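Local coordinates for protein DNA ligase (Alteromonas mediterranea, PDB 6GDR) that seals breaks in the backbone of duplex DNA, probably through an adenylated enzyme intermediate, using a minimal nucleotidyltransferase and OB-domain scaffold, at residues Ala243-Lys248 with Asn278-Phe283. Sequence-based numbering, arbitrary orientation.
Sequences AGVQFK and NGKPRF. With nucleotides of chain A; nucleotides of chain C.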
loop_
_atom_site.group_PDB
_atom_site.type_symbol
_atom_site.label_atom_id
_atom_site.label_comp_id
_atom_site.label_asym_id
_atom_site.label_seq_id
_atom_site.Cartn_x
_atom_site.Cartn_y
_atom_site.Cartn_z
ATOM N N ALA D 243 -1.476 13.095 23.661
ATOM C CA ALA D 243 -2.124 11.934 24.257
ATOM C C ALA D 243 -1.141 10.987 24.931
ATOM O O ALA D 243 -1.576 9.981 25.502
ATOM C CB ALA D 243 -2.918 11.176 23.192
ATOM N N GLY D 244 0.158 11.273 24.880
ATOM C CA GLY D 244 1.147 10.435 25.527
ATOM C C GLY D 244 1.756 9.365 24.652
ATOM O O GLY D 244 2.381 8.439 25.180
ATOM N N VAL D 245 1.600 9.457 23.334
ATOM C CA VAL D 245 2.153 8.482 22.402
ATOM C C VAL D 245 3.489 9.003 21.895
ATOM O O VAL D 245 3.572 10.122 21.373
ATOM C CB VAL D 245 1.185 8.212 21.238
ATOM C CG1 VAL D 245 1.844 7.333 20.178
ATOM C CG2 VAL D 245 -0.084 7.554 21.757
ATOM N N GLN D 246 4.530 8.191 22.039
ATOM C CA GLN D 246 5.879 8.553 21.630
ATOM C C GLN D 246 6.282 7.752 20.400
ATOM O O GLN D 246 5.988 6.557 20.299
ATOM C CB GLN D 246 6.879 8.308 22.762
ATOM C CG GLN D 246 6.937 6.858 23.239
ATOM C CD GLN D 246 6.685 6.705 24.729
ATOM O OE1 GLN D 246 6.219 7.631 25.395
ATOM N NE2 GLN D 246 6.992 5.526 25.258
ATOM N N PHE D 247 6.958 8.419 19.469
ATOM C CA PHE D 247 7.438 7.772 18.258
ATOM C C PHE D 247 8.577 8.603 17.693
ATOM O O PHE D 247 8.708 9.793 17.992
ATOM C CB PHE D 247 6.322 7.614 17.221
ATOM C CG PHE D 247 5.849 8.915 16.642
ATOM C CD1 PHE D 247 6.318 9.352 15.415
ATOM C CD2 PHE D 247 4.938 9.702 17.325
ATOM C CE1 PHE D 247 5.886 10.551 14.878
ATOM C CE2 PHE D 247 4.501 10.901 16.794
ATOM C CZ PHE D 247 4.976 11.326 15.568
ATOM N N LYS D 248 9.399 7.962 16.870
ATOM C CA LYS D 248 10.525 8.631 16.239
ATOM C C LYS D 248 10.090 9.238 14.911
ATOM O O LYS D 248 9.555 8.538 14.045
ATOM C CB LYS D 248 11.676 7.651 16.016
ATOM C CG LYS D 248 12.220 7.017 17.286
ATOM C CD LYS D 248 13.535 6.296 17.027
ATOM C CE LYS D 248 13.797 5.212 18.064
ATOM N NZ LYS D 248 15.177 4.660 17.965
ATOM N N ASN D 278 -0.780 -0.195 17.836
ATOM C CA ASN D 278 -0.366 0.465 19.065
ATOM C C ASN D 278 -0.588 1.975 19.025
ATOM O O ASN D 278 0.020 2.703 19.819
ATOM C CB ASN D 278 1.105 0.155 19.349
ATOM C CG ASN D 278 1.408 -1.331 19.293
ATOM O OD1 ASN D 278 0.581 -2.159 19.674
ATOM N ND2 ASN D 278 2.595 -1.676 18.808
ATOM N N GLY D 279 -1.432 2.458 18.115
ATOM C CA GLY D 279 -1.770 3.866 18.061
ATOM C C GLY D 279 -0.657 4.786 17.618
ATOM O O GLY D 279 -0.778 6.002 17.790
ATOM N N LYS D 280 0.421 4.252 17.047
ATOM C CA LYS D 280 1.526 5.108 16.628
ATOM C C LYS D 280 1.308 5.587 15.193
ATOM O O LYS D 280 0.823 4.822 14.354
ATOM C CB LYS D 280 2.852 4.359 16.719
ATOM C CG LYS D 280 3.066 3.642 18.046
ATOM C CD LYS D 280 4.294 4.153 18.783
ATOM C CE LYS D 280 4.404 3.523 20.164
ATOM N NZ LYS D 280 5.539 4.077 20.952
ATOM N N PRO D 281 1.648 6.833 14.862
ATOM C CA PRO D 281 1.419 7.310 13.491
ATOM C C PRO D 281 2.223 6.502 12.484
ATOM O O PRO D 281 3.377 6.143 12.729
ATOM C CB PRO D 281 1.880 8.773 13.537
ATOM C CG PRO D 281 1.951 9.126 14.982
ATOM C CD PRO D 281 2.281 7.865 15.700
ATOM N N ARG D 282 1.604 6.225 11.339
ATOM C CA ARG D 282 2.225 5.434 10.286
ATOM C C ARG D 282 2.641 6.328 9.125
ATOM O O ARG D 282 1.934 7.277 8.769
ATOM C CB ARG D 282 1.278 4.340 9.786
ATOM C CG ARG D 282 1.835 3.588 8.594
ATOM C CD ARG D 282 1.307 2.171 8.466
ATOM N NE ARG D 282 0.032 2.116 7.755
ATOM C CZ ARG D 282 -0.435 1.036 7.137
ATOM N NH1 ARG D 282 0.267 -0.090 7.125
ATOM N NH2 ARG D 282 -1.606 1.084 6.520
ATOM N N PHE D 283 3.797 6.015 8.537
ATOM C CA PHE D 283 4.335 6.771 7.407
ATOM C C PHE D 283 4.491 8.249 7.753
ATOM O O PHE D 283 4.353 9.118 6.889
ATOM C CB PHE D 283 3.455 6.615 6.163
ATOM C CG PHE D 283 3.089 5.190 5.843
ATOM C CD1 PHE D 283 3.926 4.142 6.193
ATOM C CD2 PHE D 283 1.901 4.904 5.189
ATOM C CE1 PHE D 283 3.582 2.834 5.896
ATOM C CE2 PHE D 283 1.553 3.599 4.891
ATOM C CZ PHE D 283 2.394 2.564 5.244
ATOM P P DG A 12 15.035 6.141 12.419
ATOM O OP1 DG A 12 15.233 6.564 13.824
ATOM O OP2 DG A 12 15.789 4.986 11.884
ATOM O "O5'" DG A 12 13.478 5.862 12.170
ATOM C "C5'" DG A 12 12.506 6.672 12.808
ATOM C "C4'" DG A 12 11.112 6.412 12.257
ATOM O "O4'" DG A 12 11.187 6.194 10.833
ATOM C "C3'" DG A 12 10.415 5.176 12.801
ATOM O "O3'" DG A 12 9.727 5.472 14.019
ATOM C "C2'" DG A 12 9.455 4.796 11.673
ATOM C "C1'" DG A 12 10.085 5.408 10.416
ATOM N N9 DG A 12 10.564 4.417 9.452
ATOM C C8 DG A 12 11.871 4.142 9.132
ATOM N N7 DG A 12 12.002 3.213 8.228
ATOM C C5 DG A 12 10.696 2.846 7.927
ATOM C C6 DG A 12 10.209 1.879 7.014
ATOM O O6 DG A 12 10.858 1.133 6.267
ATOM N N1 DG A 12 8.817 1.823 7.017
ATOM C C2 DG A 12 8.001 2.603 7.802
ATOM N N2 DG A 12 6.682 2.406 7.665
ATOM N N3 DG A 12 8.443 3.514 8.661
ATOM C C4 DG A 12 9.798 3.580 8.670
ATOM O OP3 DC C 1 5.994 2.542 -2.515
ATOM P P DC C 1 5.331 1.493 -1.708
ATOM O OP1 DC C 1 6.174 0.281 -1.774
ATOM O OP2 DC C 1 3.923 1.413 -2.153
ATOM O "O5'" DC C 1 5.315 1.996 -0.192
ATOM C "C5'" DC C 1 4.154 1.822 0.605
ATOM C "C4'" DC C 1 4.241 2.643 1.875
ATOM O "O4'" DC C 1 5.239 2.067 2.760
ATOM C "C3'" DC C 1 4.676 4.083 1.673
ATOM O "O3'" DC C 1 3.566 4.921 1.376
ATOM C "C2'" DC C 1 5.319 4.415 3.007
ATOM C "C1'" DC C 1 5.983 3.098 3.389
ATOM N N1 DC C 1 7.403 3.001 2.948
ATOM C C2 DC C 1 8.401 3.614 3.706
ATOM O O2 DC C 1 8.084 4.223 4.735
ATOM N N3 DC C 1 9.689 3.521 3.294
ATOM C C4 DC C 1 9.988 2.853 2.179
ATOM N N4 DC C 1 11.273 2.788 1.812
ATOM C C5 DC C 1 8.982 2.222 1.390
ATOM C C6 DC C 1 7.716 2.321 1.807
ATOM P P DG A 14 4.378 0.014 16.004
ATOM O OP1 DG A 14 2.956 0.073 16.413
ATOM O OP2 DG A 14 5.448 0.065 17.025
ATOM O "O5'" DG A 14 4.606 -1.305 15.129
ATOM C "C5'" DG A 14 3.688 -1.636 14.097
ATOM C "C4'" DG A 14 4.075 -2.936 13.418
ATOM O "O4'" DG A 14 5.248 -2.719 12.601
ATOM C "C3'" DG A 14 4.424 -4.084 14.373
ATOM O "O3'" DG A 14 3.485 -5.145 14.239
ATOM C "C2'" DG A 14 5.844 -4.508 13.973
ATOM C "C1'" DG A 14 6.028 -3.885 12.600
ATOM N N9 DG A 14 7.408 -3.522 12.290
ATOM C C8 DG A 14 8.197 -2.623 12.966
ATOM N N7 DG A 14 9.392 -2.495 12.457
ATOM C C5 DG A 14 9.391 -3.360 11.369
ATOM C C6 DG A 14 10.413 -3.649 10.434
ATOM O O6 DG A 14 11.557 -3.181 10.377
ATOM N N1 DG A 14 9.999 -4.587 9.491
ATOM C C2 DG A 14 8.757 -5.172 9.458
ATOM N N2 DG A 14 8.543 -6.055 8.471
ATOM N N3 DG A 14 7.790 -4.911 10.328
ATOM C C4 DG A 14 8.177 -3.999 11.254
#
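The Phe247 ring carries Pro281 on one face. Pro281 CG sits 3.8 Å from the ring centroid, 18° off the normal, in a CH-pi contact shifted toward the rim at CE2. The two side chains cross at about a right angle. Phe247 CG lies between the backbone N and the carbonyl carbon (chi1 68°), which sets the ring face against Pro281. Phe270 meets the same ring edge-to-face. The Phe283 ring is enclosed differently. Arg282 CG lies over the centre of one face, and the sugar of DC1 of chain C covers the other, with C2' 3.5 Å from Phe283 CD1. The amino N2 of DG12 of chain A comes at the edge, in the ring plane.

Both segments belong to the OB-like domain. Strand 246-249 of its antiparallel sheet packs here against the loop between strands 267-272 and 285-289, and both line the bound DNA. Replacing Phe283 by an alanine would probably leave the DC1 sugar and the DG12 amino group without this aromatic surface.

Lys280 NZ donates a 2.6 Å hydrogen bond to Gln246 O, at a C=O...N angle of 160°. The Lys280 chain bends at chi2, and its CD also lies close to that oxygen. Val245 CG1 rests 3.8 Å from Gly279 O. Asn278 ND2 lies 3.0 Å from OP1 of DG14 of chain A. On the strand side, Lys248 O is 3.1 Å from O3' of DG12 of chain A.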